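Local atomic coordinates of 3-methyladenine DNA glycosylase (Helicobacter pylori, PDB entry 1PU6), a protein that removes alkylated bases such as 3-methyladenine from DNA, as a base excision repair glycosylase of the helix-hairpin-helix family. Residues V118-L123 / D166-Q171; A136-C139 / A143-V146; S78-C83 / Q92-L97; S101-K106 / L124-I129; D3-L8 / Q179-S184. One frame throughout, in Å; residues are numbered along the deposited sequence.

Contact 1. Residues V118-L123 / D166-Q171; sequences VTREWL and DYDELQ. Unlike the reference sequence in segment 118-123: R120 (reference Lys).
R120 and D168 carry this contact, a worked example of two helices joined at their side-chain ends while their backbones stay well apart (R120 and D168 CA atoms 11.9 Å). NH1 and NH2 of R120 close end-on upon one oxygen, OD2 of D168, in a salt bridge of 2.9 and 3.0 Å, both from the same face of the carboxylate. The oxygen lies near the guanidinium plane, while the two flat groups are turned 45° apart. The other oxygen of D168 pairs with K131. Having CG anti to the backbone N (chi1 -172°) sends the R120 chain toward helix 167-179.

NH2 of R120 also bridges to D135 OD1, which in addition takes hydrogen bonds from Y167 OH and Q171 NE2, so one carboxylate oxygen gathers three side chains. Beside it, R120 NH2 sits 3.2 Å from Y167 CE2 in a van der Waals contact.

Capping bonds start both helices: W122 N donates to T119 OG1, and E169 N to D166 OD2. The whole is a surface bridge from the first helix of the helix-hairpin-helix motif to helix 167-179.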
# COMPACT_ATOMS: atom_id res chain seq x y z
N VAL A 118 -8.91 9.25 8.76
CA VAL A 118 -9.28 8.94 7.38
C VAL A 118 -10.13 7.65 7.27
O VAL A 118 -9.95 6.71 8.05
CB VAL A 118 -8.02 8.89 6.47
CG1 VAL A 118 -7.16 7.73 6.81
CG2 VAL A 118 -8.42 8.93 4.97
N THR A 119 -11.07 7.67 6.32
CA THR A 119 -11.84 6.48 5.96
C THR A 119 -11.56 6.08 4.51
O THR A 119 -11.13 6.92 3.67
CB THR A 119 -13.34 6.68 6.09
OG1 THR A 119 -13.76 7.71 5.18
CG2 THR A 119 -13.71 7.16 7.45
N ARG A 120 -11.80 4.82 4.21
CA ARG A 120 -11.64 4.35 2.84
C ARG A 120 -12.49 5.20 1.84
O ARG A 120 -12.00 5.54 0.74
CB ARG A 120 -12.04 2.90 2.77
CG ARG A 120 -11.72 2.31 1.42
CD ARG A 120 -12.53 1.12 1.14
NE ARG A 120 -11.82 0.11 0.35
CZ ARG A 120 -12.39 -0.79 -0.42
NH1 ARG A 120 -13.74 -0.78 -0.63
NH2 ARG A 120 -11.61 -1.73 -1.02
N GLU A 121 -13.72 5.51 2.22
CA GLU A 121 -14.60 6.23 1.28
C GLU A 121 -14.09 7.65 1.01
O GLU A 121 -14.24 8.16 -0.13
CB GLU A 121 -16.03 6.20 1.81
CG GLU A 121 -16.61 4.77 1.81
CD GLU A 121 -16.08 3.90 2.99
OE1 GLU A 121 -15.99 2.63 2.80
OE2 GLU A 121 -15.69 4.42 4.11
N TRP A 122 -13.50 8.29 2.03
CA TRP A 122 -12.89 9.59 1.80
C TRP A 122 -11.77 9.48 0.71
O TRP A 122 -11.69 10.28 -0.24
CB TRP A 122 -12.32 10.12 3.14
CG TRP A 122 -11.85 11.57 2.99
CD1 TRP A 122 -12.59 12.71 3.30
CD2 TRP A 122 -10.57 12.03 2.52
NE1 TRP A 122 -11.86 13.84 2.97
CE2 TRP A 122 -10.59 13.45 2.57
CE3 TRP A 122 -9.39 11.37 2.10
CZ2 TRP A 122 -9.48 14.25 2.12
CZ3 TRP A 122 -8.27 12.17 1.71
CH2 TRP A 122 -8.36 13.59 1.70
N LEU A 123 -10.95 8.44 0.81
CA LEU A 123 -9.82 8.27 -0.18
C LEU A 123 -10.38 7.98 -1.61
O LEU A 123 -9.87 8.53 -2.62
CB LEU A 123 -8.91 7.14 0.26
CG LEU A 123 -8.05 7.52 1.48
CD1 LEU A 123 -7.43 6.23 2.08
CD2 LEU A 123 -6.93 8.57 1.08
N ASP A 166 -14.20 -9.73 -8.02
CA ASP A 166 -14.56 -8.46 -7.43
C ASP A 166 -13.60 -8.08 -6.31
O ASP A 166 -13.36 -8.90 -5.41
CB ASP A 166 -15.98 -8.54 -6.89
CG ASP A 166 -16.40 -7.27 -6.23
OD1 ASP A 166 -16.83 -6.32 -6.96
OD2 ASP A 166 -16.33 -7.13 -4.98
N TYR A 167 -13.08 -6.84 -6.35
CA TYR A 167 -12.05 -6.44 -5.36
C TYR A 167 -12.54 -6.64 -3.92
O TYR A 167 -11.82 -7.22 -3.12
CB TYR A 167 -11.61 -4.94 -5.57
CG TYR A 167 -10.51 -4.49 -4.64
CD1 TYR A 167 -9.20 -4.32 -5.13
CD2 TYR A 167 -10.76 -4.28 -3.29
CE1 TYR A 167 -8.17 -3.94 -4.28
CE2 TYR A 167 -9.77 -3.95 -2.43
CZ TYR A 167 -8.47 -3.75 -2.93
OH TYR A 167 -7.47 -3.41 -2.02
N ASP A 168 -13.73 -6.15 -3.55
CA ASP A 168 -14.13 -6.17 -2.13
C ASP A 168 -14.40 -7.59 -1.59
O ASP A 168 -14.20 -7.90 -0.41
CB ASP A 168 -15.37 -5.31 -1.87
CG ASP A 168 -15.09 -3.80 -2.03
OD1 ASP A 168 -16.05 -3.01 -2.24
OD2 ASP A 168 -13.96 -3.32 -2.01
N GLU A 169 -14.88 -8.45 -2.48
CA GLU A 169 -15.11 -9.86 -2.12
C GLU A 169 -13.82 -10.65 -2.00
O GLU A 169 -13.68 -11.45 -1.10
CB GLU A 169 -16.03 -10.49 -3.17
CG GLU A 169 -17.42 -9.83 -3.09
CD GLU A 169 -18.43 -10.40 -4.08
OE1 GLU A 169 -19.54 -9.81 -4.23
OE2 GLU A 169 -18.14 -11.46 -4.69
N LEU A 170 -12.84 -10.33 -2.84
CA LEU A 170 -11.51 -10.92 -2.76
C LEU A 170 -10.83 -10.49 -1.43
O LEU A 170 -10.27 -11.29 -0.68
CB LEU A 170 -10.72 -10.40 -3.95
CG LEU A 170 -9.53 -11.16 -4.49
CD1 LEU A 170 -8.47 -10.32 -5.22
CD2 LEU A 170 -9.15 -12.58 -4.09
N GLN A 171 -10.92 -9.19 -1.14
CA GLN A 171 -10.46 -8.69 0.15
C GLN A 171 -11.16 -9.39 1.37
O GLN A 171 -10.53 -9.73 2.37
CB GLN A 171 -10.69 -7.20 0.21
CG GLN A 171 -10.34 -6.58 1.52
CD GLN A 171 -10.43 -5.07 1.39
OE1 GLN A 171 -11.54 -4.55 1.18
NE2 GLN A 171 -9.29 -4.37 1.44

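Contact 2. Residues A136-C139 / A143-V146; sequences AILC and AKEV
L138 and V146 meet where the second helix of the helix-hairpin-helix motif, 131-141, ends and the chain folds back along it before helix 151-159. The reversal runs through A143, whose positive phi takes it out of the helix, and a wider pi-type turn at 137-139 precedes it.

L138 supplies the apolar flank. Its CB stands 4.1 Å from CG2 of V146, the branch that lies anti to the carbonyl carbon of its own residue. K144 crosses the L138 side chain obliquely, its CG packing on the same CB. The lysine is bent early (chi2 -63°), and this turns its end away from the helix, where NZ donates to Q116 O. Its aliphatic root thus packs while its ammonium group hydrogen-bonds to the Q116 carbonyl. The outer part of L138 faces V118, R120 and L123, so the leucine is shared between this turn and the first helix of the motif.

The backbone gives the fold-back its shape. K144 N donates to L138 O over 2.9 Å, nearly straight at 166°, between residues six apart in sequence, whereas the A143 N to C139 O bond is weak. E145 then forms an inverse gamma turn, which swings V146 back against the helix.

C139 demonstrates how a side chain can point away and still touch. C139 CB lies 3.4 Å from V146 O. The chi1 rotation that carries the sulfur opposite the backbone N brings C139 SG to 3.5 Å from V146 O as well.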
# COMPACT_ATOMS: atom_id res chain seq x y z
N ALA A 136 -3.91 0.46 0.32
CA ALA A 136 -2.46 0.49 0.64
C ALA A 136 -2.13 1.70 1.51
O ALA A 136 -1.30 1.62 2.44
CB ALA A 136 -1.61 0.48 -0.66
N ILE A 137 -2.80 2.84 1.25
CA ILE A 137 -2.61 3.99 2.15
C ILE A 137 -3.13 3.63 3.56
O ILE A 137 -2.46 3.87 4.59
CB ILE A 137 -3.37 5.23 1.57
CG1 ILE A 137 -2.70 5.70 0.27
CG2 ILE A 137 -3.47 6.38 2.67
CD1 ILE A 137 -3.55 6.75 -0.55
N LEU A 138 -4.36 3.07 3.65
CA LEU A 138 -4.92 2.73 4.99
C LEU A 138 -4.03 1.76 5.80
O LEU A 138 -3.78 1.96 7.03
CB LEU A 138 -6.31 2.10 4.88
CG LEU A 138 -7.37 3.10 4.41
CD1 LEU A 138 -8.67 2.40 4.03
CD2 LEU A 138 -7.66 4.24 5.39
N CYS A 139 -3.54 0.72 5.14
CA CYS A 139 -2.69 -0.26 5.84
C CYS A 139 -1.28 0.26 6.06
O CYS A 139 -0.81 0.36 7.21
CB CYS A 139 -2.63 -1.60 5.01
SG CYS A 139 -1.63 -2.82 5.82
N ALA A 143 -1.68 2.36 9.37
CA ALA A 143 -1.76 1.25 10.32
C ALA A 143 -3.18 0.77 10.67
O ALA A 143 -3.43 0.33 11.84
CB ALA A 143 -0.90 1.54 11.62
N LYS A 144 -4.09 0.84 9.68
CA LYS A 144 -5.46 0.34 9.87
C LYS A 144 -5.56 -1.13 9.55
O LYS A 144 -4.71 -1.67 8.78
CB LYS A 144 -6.45 1.02 8.91
CG LYS A 144 -6.47 2.50 9.00
CD LYS A 144 -6.89 2.98 10.29
CE LYS A 144 -7.25 4.47 10.10
NZ LYS A 144 -7.76 4.98 11.38
N GLU A 145 -6.57 -1.78 10.14
CA GLU A 145 -6.78 -3.23 9.94
C GLU A 145 -7.47 -3.48 8.62
O GLU A 145 -8.66 -3.72 8.56
CB GLU A 145 -7.56 -3.88 11.12
CG GLU A 145 -6.78 -3.79 12.44
CD GLU A 145 -7.60 -4.13 13.69
OE1 GLU A 145 -6.94 -4.26 14.78
OE2 GLU A 145 -8.90 -4.23 13.64
N VAL A 146 -6.69 -3.34 7.54
CA VAL A 146 -7.17 -3.51 6.15
C VAL A 146 -6.15 -4.37 5.42
O VAL A 146 -4.92 -4.10 5.50
CB VAL A 146 -7.18 -2.12 5.45
CG1 VAL A 146 -7.44 -2.25 4.00
CG2 VAL A 146 -8.28 -1.26 6.15

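Contact 3. Residues S78-C83 / Q92-L97; sequences SKLAEC and QKAKRL
L80 and A94 bury more surface here than any other residue of the two segments, and they illustrate how helices pack when one partner offers a branched side chain and the other little more than a methyl group. L80 reaches out from helix 77-83 with a chi1 of -178° that swings CG beside its carbonyl carbon and lays the isobutyl group over the flank of helix 90-108. Its CG comes within 4.0 Å of A94 CB. The CD2 branch goes further, lying 3.6 Å from A94 O and extending along the helix to the next turn.

There it meets L97, the third main contributor, at 4.1 Å between L80 CD2 and L97 CB. L97 touches the neighbour with the root of its side chain, while its surface is also packed by L35, V38 and L39 of helix 31-39. L80 in turn packs on L55 of helix 45-57, so the two leucines join this helix pair to both of those helices.

A94 also sets how near the backbones come. Its CB faces the backbone of A81, and the two methyl groups are 4.0 Å apart. With only methyl groups between them, the CA atoms of A81 and A94 approach to 5.2 Å, and the axes of the two short helical segments pass at 8.6 Å with their directions 123° apart.

No hydrogen bond or charge pair crosses between the segments. The pairing therefore rests on buried apolar surface, and the fit of L80 against A94 probably helps to set the helix orientation.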
# COMPACT_ATOMS: atom_id res chain seq x y z
N SER A 78 4.38 21.10 -13.27
CA SER A 78 5.36 20.56 -14.23
C SER A 78 6.60 20.01 -13.52
O SER A 78 7.25 19.10 -14.04
CB SER A 78 5.76 21.60 -15.26
OG SER A 78 6.56 22.63 -14.69
N LYS A 79 6.95 20.58 -12.36
CA LYS A 79 8.10 20.10 -11.59
C LYS A 79 7.84 18.69 -11.02
O LYS A 79 8.70 17.82 -11.06
CB LYS A 79 8.36 21.07 -10.44
CG LYS A 79 9.58 20.76 -9.59
CD LYS A 79 9.74 21.87 -8.54
CE LYS A 79 10.97 21.62 -7.67
NZ LYS A 79 11.06 22.66 -6.60
N LEU A 80 6.64 18.49 -10.47
CA LEU A 80 6.29 17.20 -9.93
C LEU A 80 6.19 16.19 -11.07
O LEU A 80 6.71 15.05 -10.92
CB LEU A 80 4.96 17.26 -9.12
CG LEU A 80 4.51 15.96 -8.48
CD1 LEU A 80 5.56 15.44 -7.47
CD2 LEU A 80 3.16 16.15 -7.76
N ALA A 81 5.60 16.60 -12.19
CA ALA A 81 5.39 15.66 -13.31
C ALA A 81 6.74 15.16 -13.84
O ALA A 81 6.89 13.95 -14.11
CB ALA A 81 4.56 16.34 -14.44
N GLU A 82 7.72 16.06 -13.93
CA GLU A 82 9.08 15.67 -14.34
C GLU A 82 9.71 14.67 -13.38
O GLU A 82 10.28 13.63 -13.84
CB GLU A 82 9.98 16.91 -14.52
N CYS A 83 9.57 14.89 -12.06
CA CYS A 83 10.12 13.94 -11.08
C CYS A 83 9.50 12.56 -11.14
O CYS A 83 10.17 11.56 -10.91
CB CYS A 83 9.95 14.47 -9.65
SG CYS A 83 11.11 15.77 -9.27
N GLN A 92 -1.20 12.51 -15.08
CA GLN A 92 -2.36 12.13 -14.22
C GLN A 92 -1.88 11.99 -12.76
O GLN A 92 -2.59 12.41 -11.80
CB GLN A 92 -2.95 10.82 -14.64
CG GLN A 92 -3.76 11.00 -15.94
CD GLN A 92 -4.12 9.66 -16.54
OE1 GLN A 92 -5.25 9.17 -16.30
NE2 GLN A 92 -3.20 9.07 -17.35
N LYS A 93 -0.74 11.34 -12.55
CA LYS A 93 -0.27 11.06 -11.17
C LYS A 93 0.18 12.32 -10.43
O LYS A 93 -0.08 12.46 -9.25
CB LYS A 93 0.81 10.00 -11.19
CG LYS A 93 0.16 8.64 -11.36
CD LYS A 93 1.22 7.58 -11.51
CE LYS A 93 0.60 6.19 -11.62
NZ LYS A 93 1.68 5.14 -11.95
N ALA A 94 0.82 13.25 -11.15
CA ALA A 94 1.15 14.53 -10.52
C ALA A 94 -0.11 15.23 -10.04
O ALA A 94 -0.18 15.68 -8.89
CB ALA A 94 1.98 15.45 -11.49
N LYS A 95 -1.12 15.35 -10.91
CA LYS A 95 -2.34 16.02 -10.48
C LYS A 95 -3.04 15.26 -9.29
O LYS A 95 -3.54 15.86 -8.34
CB LYS A 95 -3.33 16.14 -11.66
CG LYS A 95 -4.70 16.73 -11.19
CD LYS A 95 -5.49 17.23 -12.37
CE LYS A 95 -6.90 17.65 -11.95
NZ LYS A 95 -6.93 18.85 -11.02
N ARG A 96 -3.05 13.94 -9.38
CA ARG A 96 -3.71 13.14 -8.33
C ARG A 96 -3.02 13.38 -6.96
O ARG A 96 -3.72 13.52 -5.94
CB ARG A 96 -3.53 11.67 -8.67
CG ARG A 96 -4.34 10.77 -7.84
CD ARG A 96 -4.23 9.32 -8.40
NE ARG A 96 -4.51 9.30 -9.87
CZ ARG A 96 -4.06 8.38 -10.71
NH1 ARG A 96 -3.30 7.39 -10.27
NH2 ARG A 96 -4.41 8.41 -12.00
N LEU A 97 -1.67 13.41 -6.95
CA LEU A 97 -0.92 13.71 -5.69
C LEU A 97 -1.16 15.11 -5.14
O LEU A 97 -1.32 15.32 -3.93
CB LEU A 97 0.60 13.52 -5.90
CG LEU A 97 1.00 12.06 -5.98
CD1 LEU A 97 2.49 11.99 -6.38
CD2 LEU A 97 0.69 11.28 -4.69

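Contact 4. Residues S101-K106 / L124-I129; sequences SGNILK and LDQKGI. Unlike the reference sequence in segment 101-106: G102 (reference Lys).
The bond from N103 ND2 to Q126 OE1, 2.9 Å long, is the sole hydrogen bond between residues 101-106 of helix 90-108 and residues 124-129, which lead into the hairpin of the helix-hairpin-helix motif, a loop that in related glycosylases approaches the DNA backbone. The donor lies in the carbonyl plane of the Q126 amide, with a C=O...N angle of 148°, but OE1 is tilted out of the N103 amide plane. The two amides are far from coplanar, at 76° to each other, and their side chains meet crosswise. OE1 of Q126 also rests 3.4 Å from N103 CB, so it touches the root of the asparagine as well as its nitrogen.

Q126 reaches this place by folding at chi2 (-50°), which brings its amide back beside its own loop. That fold lets NE2 donate to W122 O in the preceding helix 120-124, and the ring of W122 packs against N103. Behind the glutamine, a type II turn runs from Q126 to I129, closed by I129 N to Q126 O at 3.1 Å. G128 takes the positive phi that this turn requires, and its carbonyl accepts from Q41 NE2.

The chemistry implies a defined amide rotation that ties the start of the hairpin to two helices at once: with OE1 accepting from N103 and NE2 donating to W122, the buried Q126 has a use for each of its polar side-chain atoms.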
# COMPACT_ATOMS: atom_id res chain seq x y z
N SER A 101 -3.14 15.74 -1.62
CA SER A 101 -2.45 16.41 -0.53
C SER A 101 -3.19 17.67 -0.08
O SER A 101 -3.31 17.92 1.11
CB SER A 101 -1.01 16.76 -0.97
OG SER A 101 -0.30 15.50 -1.18
N GLY A 102 -3.66 18.49 -1.03
CA GLY A 102 -4.46 19.66 -0.67
C GLY A 102 -5.73 19.29 0.11
O GLY A 102 -6.13 19.99 1.06
N ASN A 103 -6.38 18.20 -0.27
CA ASN A 103 -7.64 17.85 0.42
C ASN A 103 -7.38 17.24 1.80
O ASN A 103 -8.19 17.39 2.72
CB ASN A 103 -8.47 16.89 -0.46
CG ASN A 103 -9.26 17.61 -1.50
OD1 ASN A 103 -9.67 18.77 -1.30
ND2 ASN A 103 -9.51 16.98 -2.61
N ILE A 104 -6.22 16.60 1.98
CA ILE A 104 -5.87 16.12 3.33
C ILE A 104 -5.73 17.32 4.27
O ILE A 104 -6.21 17.33 5.41
CB ILE A 104 -4.55 15.32 3.33
CG1 ILE A 104 -4.75 13.97 2.62
CG2 ILE A 104 -4.04 15.09 4.80
CD1 ILE A 104 -3.42 13.18 2.44
N LEU A 105 -5.04 18.35 3.81
CA LEU A 105 -4.88 19.56 4.65
C LEU A 105 -6.24 20.20 4.95
O LEU A 105 -6.52 20.61 6.12
CB LEU A 105 -3.94 20.56 3.94
CG LEU A 105 -2.46 20.11 3.88
CD1 LEU A 105 -1.67 20.91 2.82
CD2 LEU A 105 -1.80 20.22 5.28
N LYS A 106 -7.08 20.30 3.94
CA LYS A 106 -8.40 20.92 4.13
C LYS A 106 -9.29 20.19 5.13
O LYS A 106 -9.94 20.85 5.98
CB LYS A 106 -9.11 21.02 2.76
CG LYS A 106 -10.45 21.76 2.85
CD LYS A 106 -10.95 22.08 1.43
CE LYS A 106 -11.37 20.83 0.66
NZ LYS A 106 -12.53 20.08 1.30
N LEU A 124 -11.44 7.16 -1.67
CA LEU A 124 -12.04 6.85 -2.98
C LEU A 124 -12.70 8.07 -3.63
O LEU A 124 -12.86 8.10 -4.88
CB LEU A 124 -13.06 5.70 -2.89
CG LEU A 124 -12.36 4.38 -2.50
CD1 LEU A 124 -13.47 3.36 -2.12
CD2 LEU A 124 -11.41 3.82 -3.60
N ASP A 125 -13.07 9.07 -2.83
CA ASP A 125 -13.57 10.32 -3.37
C ASP A 125 -12.49 11.28 -3.89
O ASP A 125 -12.80 12.41 -4.36
CB ASP A 125 -14.46 11.02 -2.31
CG ASP A 125 -15.85 10.35 -2.23
OD1 ASP A 125 -16.53 10.47 -1.19
OD2 ASP A 125 -16.28 9.70 -3.21
N GLN A 126 -11.23 10.87 -3.81
CA GLN A 126 -10.12 11.64 -4.36
C GLN A 126 -9.89 11.12 -5.80
O GLN A 126 -9.56 9.94 -5.99
CB GLN A 126 -8.87 11.46 -3.49
CG GLN A 126 -9.12 11.75 -1.98
CD GLN A 126 -9.84 13.08 -1.75
OE1 GLN A 126 -9.37 14.11 -2.27
NE2 GLN A 126 -10.91 13.10 -0.93
N LYS A 127 -10.07 11.99 -6.81
CA LYS A 127 -10.20 11.48 -8.17
C LYS A 127 -8.95 10.73 -8.64
O LYS A 127 -7.82 11.23 -8.55
CB LYS A 127 -10.52 12.61 -9.17
CG LYS A 127 -10.82 12.05 -10.58
CD LYS A 127 -11.86 12.88 -11.28
CE LYS A 127 -11.93 12.45 -12.77
NZ LYS A 127 -13.32 12.31 -13.28
N GLY A 128 -9.17 9.53 -9.12
CA GLY A 128 -8.09 8.73 -9.68
C GLY A 128 -7.52 7.71 -8.70
O GLY A 128 -6.74 6.88 -9.13
N ILE A 129 -7.88 7.77 -7.40
CA ILE A 129 -7.34 6.81 -6.45
C ILE A 129 -8.23 5.55 -6.49
O ILE A 129 -9.40 5.60 -6.07
CB ILE A 129 -7.30 7.40 -5.01
CG1 ILE A 129 -6.34 8.60 -4.97
CG2 ILE A 129 -6.90 6.28 -3.95
CD1 ILE A 129 -6.03 9.10 -3.62

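Contact 5. Residues D3-L8 / Q179-S184; sequences DSFEIL and QENLNS
F5 and N181 meet where the N-terminal helix 4-12 packs beside the start of helix 182-187, an example of the first residues of a chain closing onto its later part in an all-helical fold. N181 sits at the N-cap position of its helix, and its side chain works as a flat lid over the phenylalanine.

In the first shell, CB of N181 stands over one face of the F5 ring in a CH-pi contact, 3.9 Å from the centroid and 20° off the ring normal. The amide of N181 extends the same layer, its plane only 18° from that of the ring, and ND2 reaches back to within 3.5 Å of F5 CB. At the far end of the ring, CB of S184 approaches obliquely. The phenylalanine is thus met near its root by the asparagine and at CZ by the serine, one helical turn further on.

Outward of these, the ring of F5 is directed toward the contact by a first torsion that turns it away from the residue's own nitrogen. The N181 amide makes no capping bond to its own helix; instead ND2 donates to G177 O, near the end of the preceding helix 167-179, which fixes the rotation of the group lying on the ring. S4 OG bonds to F174 O of that helix too, and I7 and L8 pack inward on F202.

The start of helix 4-12 is itself capped: E6 N donates to D3 OD1 at 3.0 Å and 160°, approaching nearly along the C-O axis of the carboxylate.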
# COMPACT_ATOMS: atom_id res chain seq x y z
N ASP A 3 -9.08 -21.82 3.33
CA ASP A 3 -9.43 -20.46 3.71
C ASP A 3 -8.13 -19.68 3.79
O ASP A 3 -7.05 -20.24 3.58
CB ASP A 3 -10.21 -20.39 5.03
CG ASP A 3 -9.50 -21.05 6.19
OD1 ASP A 3 -8.30 -20.76 6.40
OD2 ASP A 3 -10.07 -21.86 6.98
N SER A 4 -8.22 -18.39 4.10
CA SER A 4 -7.05 -17.53 4.02
C SER A 4 -6.11 -17.82 5.18
O SER A 4 -4.94 -17.48 5.09
CB SER A 4 -7.43 -16.06 3.99
OG SER A 4 -7.94 -15.62 5.24
N PHE A 5 -6.63 -18.40 6.27
CA PHE A 5 -5.73 -18.74 7.38
C PHE A 5 -4.81 -19.88 6.98
O PHE A 5 -3.61 -19.87 7.30
CB PHE A 5 -6.51 -19.07 8.68
CG PHE A 5 -5.61 -19.44 9.82
CD1 PHE A 5 -5.72 -20.69 10.42
CD2 PHE A 5 -4.62 -18.56 10.25
CE1 PHE A 5 -4.84 -21.04 11.50
CE2 PHE A 5 -3.76 -18.91 11.30
CZ PHE A 5 -3.87 -20.13 11.92
N GLU A 6 -5.34 -20.84 6.23
CA GLU A 6 -4.47 -21.90 5.65
C GLU A 6 -3.38 -21.37 4.70
O GLU A 6 -2.21 -21.84 4.77
CB GLU A 6 -5.28 -23.01 5.00
CG GLU A 6 -6.30 -23.64 5.96
CD GLU A 6 -5.63 -24.42 7.09
OE1 GLU A 6 -6.21 -24.44 8.21
OE2 GLU A 6 -4.54 -25.02 6.88
N ILE A 7 -3.75 -20.38 3.88
CA ILE A 7 -2.82 -19.76 2.94
C ILE A 7 -1.75 -19.00 3.75
O ILE A 7 -0.56 -19.10 3.42
CB ILE A 7 -3.57 -18.81 1.97
CG1 ILE A 7 -4.50 -19.64 1.05
CG2 ILE A 7 -2.59 -17.94 1.13
CD1 ILE A 7 -5.45 -18.81 0.22
N LEU A 8 -2.17 -18.23 4.77
CA LEU A 8 -1.22 -17.49 5.62
C LEU A 8 -0.19 -18.45 6.23
O LEU A 8 1.04 -18.20 6.15
CB LEU A 8 -1.93 -16.71 6.72
CG LEU A 8 -0.99 -15.99 7.71
CD1 LEU A 8 0.01 -15.01 7.01
CD2 LEU A 8 -1.79 -15.20 8.78
N GLN A 179 -9.72 -13.24 10.64
CA GLN A 179 -10.65 -12.87 11.74
C GLN A 179 -11.23 -14.10 12.45
O GLN A 179 -11.38 -14.13 13.70
CB GLN A 179 -11.82 -12.03 11.20
CG GLN A 179 -11.40 -10.66 10.65
CD GLN A 179 -12.54 -9.99 9.78
OE1 GLN A 179 -12.39 -8.86 9.35
NE2 GLN A 179 -13.67 -10.70 9.57
N GLU A 180 -11.59 -15.10 11.67
CA GLU A 180 -12.21 -16.32 12.21
C GLU A 180 -11.22 -17.17 13.02
O GLU A 180 -11.64 -18.09 13.76
CB GLU A 180 -12.81 -17.12 11.04
CG GLU A 180 -14.11 -16.51 10.49
CD GLU A 180 -14.48 -16.94 9.07
OE1 GLU A 180 -15.39 -16.28 8.49
OE2 GLU A 180 -13.88 -17.89 8.51
N ASN A 181 -9.93 -16.88 12.89
CA ASN A 181 -8.85 -17.64 13.49
C ASN A 181 -7.86 -16.66 14.17
O ASN A 181 -6.64 -16.86 14.13
CB ASN A 181 -8.10 -18.43 12.41
CG ASN A 181 -8.92 -19.54 11.83
OD1 ASN A 181 -9.11 -20.59 12.49
ND2 ASN A 181 -9.43 -19.36 10.61
N LEU A 182 -8.39 -15.62 14.78
CA LEU A 182 -7.57 -14.51 15.15
C LEU A 182 -6.49 -14.89 16.19
O LEU A 182 -5.31 -14.51 16.03
CB LEU A 182 -8.44 -13.37 15.69
CG LEU A 182 -7.68 -12.09 16.06
CD1 LEU A 182 -6.95 -11.53 14.88
CD2 LEU A 182 -8.72 -11.10 16.66
N ASN A 183 -6.89 -15.62 17.22
CA ASN A 183 -5.91 -16.04 18.21
C ASN A 183 -4.76 -16.81 17.56
O ASN A 183 -3.57 -16.60 17.90
CB ASN A 183 -6.58 -16.88 19.31
CG ASN A 183 -7.13 -16.01 20.44
OD1 ASN A 183 -7.25 -14.79 20.28
ND2 ASN A 183 -7.45 -16.63 21.57
N SER A 184 -5.11 -17.76 16.67
CA SER A 184 -4.09 -18.59 16.01
C SER A 184 -3.19 -17.78 15.11
O SER A 184 -1.95 -18.03 15.02
CB SER A 184 -4.77 -19.70 15.21
OG SER A 184 -5.45 -20.59 16.08

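Overall arrangement
The five contacts show chemistry following position. Contact 3 is fully buried and purely apolar, whereas contact 1 lies at the surface and relies on charge; contacts 2, 4 and 5 fall between, with backbone turns, an amide pair and a CH-pi packing. Contacts 1, 2 and 4 share the helix-hairpin-helix motif: L138 against R120 joins its two helices, L123 against I129 joins the first helix to the hairpin, and W122 on N103 links the motif to helix 90-108. Contacts 3 and 4 both use that helix, and R96 packs on the hairpin between them. Contact 5 stands apart, about 40 Å from contact 3 between centres, on the opposite side of the chain's centre.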